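Local coordinates for DNA-binding protein (Silicibacter pomeroyi, PDB 3EUS), which probably binds DNA through a helix-turn-helix of the HTH_3/XRE type and forms a two-chain assembly, at residues A31-A34 with E35-K39; W62-C66 with E67-V71; S73-V76 with A77-E81. All blocks are in the same frame, centred on the assembly; numbering follows the deposited sequence.

All three contacts are local and partly buried. Contacts 1 and 2 close helices of the helix-turn-helix domain, 30-36 and 56-65, each by a Schellman motif; contact 3 is uninterrupted helix within 72-81, where a threonine hydroxyl joins the backbone bonds. Contact 2 sits between the others: Leu33 CD2 of contact 1 packs 3.4 Å from Trp62 CE2, and an arginine of contact 1 hydrogen-bonds a carbonyl of contact 2, while Met63 CE lies 3.7 Å from Ile75 CD1 of contact 3. Contacts 1 and 3 lie on opposite sides of the chain's centre, about 25 Å apart between centres. Contact 1 touches no other chain of the assembly; contacts 2 and 3 pack aliphatic side chains on the second subunit.

Contact 1 (A31-A34 with E35-K39)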
loop_
_atom_site.group_PDB
_atom_site.type_symbol
_atom_site.label_atom_id
_atom_site.label_comp_id
_atom_site.label_asym_id
_atom_site.label_seq_id
_atom_site.Cartn_x
_atom_site.Cartn_y
_atom_site.Cartn_z
ATOM N N ALA A 31 -7.816 -16.078 -11.536
ATOM C CA ALA A 31 -6.959 -17.263 -11.450
ATOM C C ALA A 31 -5.535 -17.016 -11.961
ATOM O O ALA A 31 -4.571 -17.478 -11.333
ATOM C CB ALA A 31 -7.593 -18.456 -12.198
ATOM N N ASP A 32 -5.448 -16.340 -13.115
ATOM C CA ASP A 32 -4.184 -16.036 -13.812
ATOM C C ASP A 32 -3.295 -15.168 -12.921
ATOM O O ASP A 32 -2.090 -15.419 -12.773
ATOM C CB ASP A 32 -4.460 -15.237 -15.086
ATOM C CG ASP A 32 -5.057 -16.054 -16.227
ATOM O OD1 ASP A 32 -4.858 -17.303 -16.297
ATOM O OD2 ASP A 32 -5.671 -15.382 -17.109
ATOM N N LEU A 33 -3.921 -14.158 -12.308
ATOM C CA LEU A 33 -3.220 -13.240 -11.442
ATOM C C LEU A 33 -2.781 -13.981 -10.178
ATOM O O LEU A 33 -1.628 -13.823 -9.745
ATOM C CB LEU A 33 -4.041 -11.977 -11.107
ATOM C CG LEU A 33 -3.355 -11.022 -10.122
ATOM C CD1 LEU A 33 -1.884 -10.612 -10.564
ATOM C CD2 LEU A 33 -4.229 -9.773 -9.717
ATOM N N ALA A 34 -3.675 -14.777 -9.586
ATOM C CA ALA A 34 -3.327 -15.504 -8.367
ATOM C C ALA A 34 -2.133 -16.442 -8.634
ATOM O O ALA A 34 -1.233 -16.543 -7.813
ATOM C CB ALA A 34 -4.505 -16.271 -7.799
ATOM N N GLU A 35 -2.118 -17.059 -9.800
ATOM C CA GLU A 35 -1.043 -18.006 -10.158
ATOM C C GLU A 35 0.282 -17.228 -10.165
ATOM O O GLU A 35 1.302 -17.670 -9.585
ATOM C CB GLU A 35 -1.300 -18.616 -11.553
ATOM C CG GLU A 35 -2.171 -19.862 -11.590
ATOM C CD GLU A 35 -1.494 -21.133 -11.118
ATOM O OE1 GLU A 35 -0.391 -21.501 -11.598
ATOM O OE2 GLU A 35 -2.109 -21.812 -10.272
ATOM N N ARG A 36 0.254 -16.025 -10.740
ATOM C CA ARG A 36 1.458 -15.188 -10.798
ATOM C C ARG A 36 1.915 -14.738 -9.420
ATOM O O ARG A 36 3.110 -14.504 -9.226
ATOM C CB ARG A 36 1.285 -13.962 -11.666
ATOM C CG ARG A 36 1.101 -14.238 -13.134
ATOM C CD ARG A 36 0.939 -12.916 -13.865
ATOM N NE ARG A 36 0.893 -13.119 -15.301
ATOM C CZ ARG A 36 0.973 -12.142 -16.201
ATOM N NH1 ARG A 36 1.091 -10.865 -15.829
ATOM N NH2 ARG A 36 0.956 -12.448 -17.494
ATOM N N LEU A 37 0.975 -14.658 -8.471
ATOM C CA LEU A 37 1.290 -14.247 -7.121
ATOM C C LEU A 37 1.512 -15.438 -6.197
ATOM O O LEU A 37 1.728 -15.197 -5.005
ATOM C CB LEU A 37 0.163 -13.394 -6.558
ATOM C CG LEU A 37 -0.088 -12.081 -7.269
ATOM C CD1 LEU A 37 -1.367 -11.405 -6.642
ATOM C CD2 LEU A 37 1.143 -11.195 -7.180
ATOM N N ASP A 38 1.479 -16.667 -6.740
ATOM C CA ASP A 38 1.590 -17.910 -5.983
ATOM C C ASP A 38 0.545 -17.987 -4.835
ATOM O O ASP A 38 0.833 -18.431 -3.691
ATOM C CB ASP A 38 3.023 -18.095 -5.488
ATOM C CG ASP A 38 3.341 -19.537 -5.118
ATOM O OD1 ASP A 38 2.855 -20.480 -5.785
ATOM O OD2 ASP A 38 4.095 -19.705 -4.127
ATOM N N LYS A 39 -0.665 -17.586 -5.207
ATOM C CA LYS A 39 -1.829 -17.507 -4.338
ATOM C C LYS A 39 -2.946 -18.304 -4.912
ATOM O O LYS A 39 -2.979 -18.573 -6.137
ATOM C CB LYS A 39 -2.288 -16.052 -4.221
ATOM C CG LYS A 39 -1.350 -15.193 -3.430
ATOM C CD LYS A 39 -1.432 -15.517 -1.965
ATOM C CE LYS A 39 -0.747 -14.467 -1.108
ATOM N NZ LYS A 39 -1.260 -14.457 0.305
#
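Lys39 N donates to Ala34 O over 2.9 Å in a nearly straight bond (N-H...O 169°), closing the Schellman motif that ends helix 30-36, probably the first helix of the helix-turn-helix, as in the XRE family. The companion bond, Asp38 N to Glu35 O at 3.0 Å, lies inside 35-39, and the positive phi of Asp38 (54°) turns the chain back over the last carbonyls. Lys39 N stands above the plane of the Ala34 carbonyl, not on a lone pair. The same oxygen receives a weak, bent bond from Leu37 N, which is shared with Leu33 O in a second weak bond. One step earlier the pattern is ordinary alpha-helix, with Glu35 N on Ala31 O at 2.9 Å and Arg36 N on Asp32 O at 3.2 Å.

Arg36 runs extended from CG to NE after its CG passes 3.4 Å from Asp32 O, and its NH1 finds a hydrogen-bond partner in Ala65 O. That carbonyl lies at the C-terminal end of helix 56-65, where a positive charge is probably favoured.

Packing on the inner face rests on two leucines four residues apart, whose side chains cross obliquely. Leu33 CG is anti to the backbone N (chi1 177°), whereas Leu37 CG lies beside its own N; these settings bring Leu33 CG within 4.0 Å of Leu37 CD1. Leu37 also rests on Ala65, and Leu33 on Val44 of helix 41-48, so the pair bridges two neighbouring helices. Past the turn, Lys39 bends at chi2 and makes a cation-pi contact with Phe43. The methyl of Ala34 meets the chain returning after the turn directly: Ala34 CB is 3.2 Å from Lys39 O and 4.2 Å from Lys39 CB.

Contact 2 (W62-C66 with E67-V71); sequences WMAAC and EGLDV
Met63 and Val71 cross at about a right angle, with Met63 CE 3.8 Å from Val71 CG2, just beyond the Schellman motif that ends helix 56-65. Met63 reaches this place by folding at both chi2 and chi3, which carries its methyl back to the loop, 3.4 Å from Gly68 O. Met63 also packs on Leu19 and Ala22 of helix 10-25 and on Val72 of helix 72-81, which places the thioether in the buried interior.

Leu69 packs on Ala64, one residue further along the helix than Met63. Its CG stands beside the backbone N (chi1 -71°), and the isobutyl group lies against the Ala64 backbone and methyl: Leu69 CG is 3.9 Å from Ala64 CA, and Leu69 CD1 is 4.1 Å from Ala64 CB. Leu69 CD2 adds a looser touch on Met63 CB at 4.3 Å. The outer side of this patch is covered by the second subunit, whose Ala80 packs on Ala64 and whose Val76 packs on Leu69.

Two backbone bonds fold the loop back on the end of the helix, beside these side chains. Gly68 N donates to Met63 O over 2.8 Å, and Glu67, with positive phi (51°), is the C-prime residue. The second bond is less regular: Glu67 N lies 3.1 Å from Ala64 O but well above that carbonyl's plane, 74° out of it.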
loop_
_atom_site.group_PDB
_atom_site.type_symbol
_atom_site.label_atom_id
_atom_site.label_comp_id
_atom_site.label_asym_id
_atom_site.label_seq_id
_atom_site.Cartn_x
_atom_site.Cartn_y
_atom_site.Cartn_z
ATOM N N TRP A 62 1.308 -7.364 -6.485
ATOM C CA TRP A 62 0.056 -7.383 -7.333
ATOM C C TRP A 62 0.275 -6.436 -8.517
ATOM O O TRP A 62 0.033 -6.778 -9.669
ATOM C CB TRP A 62 -1.112 -6.868 -6.497
ATOM C CG TRP A 62 -2.490 -6.873 -7.132
ATOM C CD1 TRP A 62 -2.935 -6.079 -8.149
ATOM C CD2 TRP A 62 -3.629 -7.587 -6.661
ATOM N NE1 TRP A 62 -4.277 -6.300 -8.381
ATOM C CE2 TRP A 62 -4.728 -7.227 -7.488
ATOM C CE3 TRP A 62 -3.831 -8.520 -5.654
ATOM C CZ2 TRP A 62 -5.991 -7.781 -7.328
ATOM C CZ3 TRP A 62 -5.086 -9.034 -5.476
ATOM C CH2 TRP A 62 -6.162 -8.662 -6.324
ATOM N N MET A 63 0.716 -5.208 -8.236
ATOM C CA MET A 63 0.863 -4.230 -9.294
ATOM C C MET A 63 1.950 -4.633 -10.281
ATOM O O MET A 63 1.782 -4.473 -11.459
ATOM C CB MET A 63 1.086 -2.815 -8.709
ATOM C CG MET A 63 -0.178 -2.291 -7.973
ATOM S SD MET A 63 -1.760 -2.240 -8.865
ATOM C CE MET A 63 -1.377 -1.138 -10.235
ATOM N N ALA A 64 3.053 -5.188 -9.793
ATOM C CA ALA A 64 4.082 -5.718 -10.666
ATOM C C ALA A 64 3.611 -6.871 -11.518
ATOM O O ALA A 64 3.997 -6.959 -12.700
ATOM C CB ALA A 64 5.347 -6.204 -9.822
ATOM N N ALA A 65 2.818 -7.749 -10.949
ATOM C CA ALA A 65 2.259 -8.899 -11.705
ATOM C C ALA A 65 1.279 -8.447 -12.778
ATOM O O ALA A 65 1.089 -9.151 -13.764
ATOM C CB ALA A 65 1.579 -9.933 -10.758
ATOM N N CYS A 66 0.694 -7.270 -12.591
ATOM C CA CYS A 66 -0.225 -6.672 -13.569
ATOM C C CYS A 66 0.489 -5.704 -14.464
ATOM O O CYS A 66 -0.166 -5.046 -15.244
ATOM C CB CYS A 66 -1.353 -5.938 -12.863
ATOM S SG CYS A 66 -2.503 -7.001 -11.869
ATOM N N GLU A 67 1.813 -5.634 -14.388
ATOM C CA GLU A 67 2.618 -4.679 -15.189
ATOM C C GLU A 67 2.048 -3.265 -15.036
ATOM O O GLU A 67 1.779 -2.563 -16.003
ATOM C CB GLU A 67 2.659 -5.120 -16.662
ATOM C CG GLU A 67 2.971 -6.581 -16.793
ATOM C CD GLU A 67 3.154 -6.962 -18.237
ATOM O OE1 GLU A 67 2.141 -7.076 -18.979
ATOM O OE2 GLU A 67 4.321 -7.099 -18.637
ATOM N N GLY A 68 1.808 -2.871 -13.797
ATOM C CA GLY A 68 1.201 -1.578 -13.539
ATOM C C GLY A 68 1.965 -0.813 -12.508
ATOM O O GLY A 68 1.393 0.047 -11.832
ATOM N N LEU A 69 3.274 -1.010 -12.460
ATOM C CA LEU A 69 4.088 -0.246 -11.496
ATOM C C LEU A 69 4.081 1.239 -11.938
ATOM O O LEU A 69 4.120 2.124 -11.098
ATOM C CB LEU A 69 5.504 -0.787 -11.376
ATOM C CG LEU A 69 5.629 -2.132 -10.661
ATOM C CD1 LEU A 69 7.075 -2.652 -10.870
ATOM C CD2 LEU A 69 5.224 -1.949 -9.206
ATOM N N ASP A 70 3.881 1.482 -13.230
ATOM C CA ASP A 70 3.765 2.879 -13.747
ATOM C C ASP A 70 2.606 3.747 -13.184
ATOM O O ASP A 70 2.748 4.996 -13.154
ATOM C CB ASP A 70 3.743 2.919 -15.271
ATOM C CG ASP A 70 2.557 2.182 -15.882
ATOM O OD1 ASP A 70 1.902 1.350 -15.200
ATOM O OD2 ASP A 70 2.293 2.410 -17.089
ATOM N N VAL A 71 1.515 3.120 -12.764
ATOM C CA VAL A 71 0.370 3.841 -12.192
ATOM C C VAL A 71 0.301 3.808 -10.661
ATOM O O VAL A 71 -0.613 4.399 -10.057
ATOM C CB VAL A 71 -0.986 3.398 -12.809
ATOM C CG1 VAL A 71 -0.996 3.692 -14.310
ATOM C CG2 VAL A 71 -1.326 1.925 -12.490
#

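Contact 3 (S73-V76 with A77-E81); sequences SEIV and ATIAE
Ser73 O accepts the amide of Ala77, N to O 2.9 Å, in the first of four successive i to i+4 backbone bonds between the segments. Ala77 CB closes over the same oxygen, 3.3 Å from Ser73 O, and the Ser73 side chain packs on Leu69 of the second subunit.

Glu74 O is gripped twice by one residue. Thr78 N reaches it at 3.0 Å and Thr78 OG1 at 2.7 Å, from opposite faces of the carbonyl plane. The hydroxyl gets there because OG1 sits beside the threonine's own N (chi1 -57°) and so leans back over the preceding turn, a usual way for a helical threonine to satisfy its hydroxyl. The Glu74 side chain leaves in the other direction, extended as far as its carboxylate, and its OE1 forms a salt bridge with Arg18 NH2 of helix 10-25.

Ile75 meets Ile79 twice, by a backbone hydrogen bond and by side-chain packing. Ile79 N meets Ile75 O at 2.9 Å with an N-H...O angle of 167°. The two side chains lie side by side and point the same way, Ile75 CG2 3.9 Å from Ile79 CD1. Helix 10-25 covers this row, with Arg18 against Ile75 and both Glu11 and Tyr14 against Ile79.

Val76 O takes the amide of Ala80 at 2.9 Å, and Ala80 CB lies 3.5 Å from the same Val76 O. The valine side chain faces Phe59 of its own chain and Ala60 of the second subunit, which Ile79 also touches. With Ile75 and Ile79 packed on helix 10-25, Val76, Ile79 and Ala80 on the second subunit, and Glu74 and Glu81 exposed, this is an amphipathic helix at a subunit interface.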
loop_
_atom_site.group_PDB
_atom_site.type_symbol
_atom_site.label_atom_id
_atom_site.label_comp_id
_atom_site.label_asym_id
_atom_site.label_seq_id
_atom_site.Cartn_x
_atom_site.Cartn_y
_atom_site.Cartn_z
ATOM N N SER A 73 2.141 5.537 -8.529
ATOM C CA SER A 73 2.219 6.883 -7.956
ATOM C C SER A 73 0.824 7.555 -7.987
ATOM O O SER A 73 0.399 8.187 -7.033
ATOM C CB SER A 73 3.290 7.706 -8.690
ATOM O OG SER A 73 3.304 8.977 -8.172
ATOM N N GLU A 74 0.124 7.414 -9.098
ATOM C CA GLU A 74 -1.211 7.978 -9.266
ATOM C C GLU A 74 -2.213 7.390 -8.269
ATOM O O GLU A 74 -2.955 8.133 -7.682
ATOM C CB GLU A 74 -1.675 7.687 -10.657
ATOM C CG GLU A 74 -3.000 8.305 -11.153
ATOM C CD GLU A 74 -3.332 7.735 -12.563
ATOM O OE1 GLU A 74 -4.067 6.709 -12.679
ATOM O OE2 GLU A 74 -2.815 8.283 -13.555
ATOM N N ILE A 75 -2.229 6.074 -8.151
ATOM C CA ILE A 75 -3.128 5.359 -7.192
ATOM C C ILE A 75 -2.915 5.895 -5.749
ATOM O O ILE A 75 -3.854 6.344 -5.087
ATOM C CB ILE A 75 -2.911 3.861 -7.274
ATOM C CG1 ILE A 75 -3.345 3.338 -8.677
ATOM C CG2 ILE A 75 -3.674 3.136 -6.099
ATOM C CD1 ILE A 75 -2.949 1.910 -8.966
ATOM N N VAL A 76 -1.655 5.941 -5.326
ATOM C CA VAL A 76 -1.307 6.290 -3.954
ATOM C C VAL A 76 -1.568 7.778 -3.698
ATOM O O VAL A 76 -2.160 8.138 -2.691
ATOM C CB VAL A 76 0.176 5.897 -3.659
ATOM C CG1 VAL A 76 0.664 6.527 -2.300
ATOM C CG2 VAL A 76 0.438 4.403 -3.766
ATOM N N ALA A 77 -1.234 8.655 -4.661
ATOM C CA ALA A 77 -1.518 10.077 -4.503
ATOM C C ALA A 77 -3.020 10.345 -4.435
ATOM O O ALA A 77 -3.456 11.230 -3.701
ATOM C CB ALA A 77 -0.895 10.913 -5.689
ATOM N N THR A 78 -3.786 9.627 -5.263
ATOM C CA THR A 78 -5.259 9.816 -5.296
ATOM C C THR A 78 -5.856 9.385 -3.960
ATOM O O THR A 78 -6.715 10.111 -3.368
ATOM C CB THR A 78 -5.888 9.086 -6.518
ATOM O OG1 THR A 78 -5.277 9.582 -7.706
ATOM C CG2 THR A 78 -7.390 9.370 -6.646
ATOM N N ILE A 79 -5.396 8.236 -3.451
ATOM C CA ILE A 79 -5.828 7.788 -2.121
ATOM C C ILE A 79 -5.496 8.849 -1.088
ATOM O O ILE A 79 -6.398 9.214 -0.292
ATOM C CB ILE A 79 -5.249 6.420 -1.718
ATOM C CG1 ILE A 79 -5.855 5.294 -2.585
ATOM C CG2 ILE A 79 -5.479 6.177 -0.210
ATOM C CD1 ILE A 79 -5.037 4.115 -2.622
ATOM N N ALA A 80 -4.266 9.406 -1.138
ATOM C CA ALA A 80 -3.748 10.358 -0.136
ATOM C C ALA A 80 -4.553 11.654 -0.037
ATOM O O ALA A 80 -4.778 12.176 1.070
ATOM C CB ALA A 80 -2.211 10.675 -0.349
ATOM N N GLU A 81 -4.995 12.140 -1.183
ATOM C CA GLU A 81 -5.681 13.403 -1.279
ATOM C C GLU A 81 -7.150 13.340 -0.792
ATOM O O GLU A 81 -7.753 14.358 -0.550
ATOM C CB GLU A 81 -5.623 13.839 -2.720
ATOM C CG GLU A 81 -5.783 15.310 -2.987
ATOM C CD GLU A 81 -4.629 15.842 -3.836
ATOM O OE1 GLU A 81 -4.043 15.067 -4.629
ATOM O OE2 GLU A 81 -4.301 17.009 -3.644
#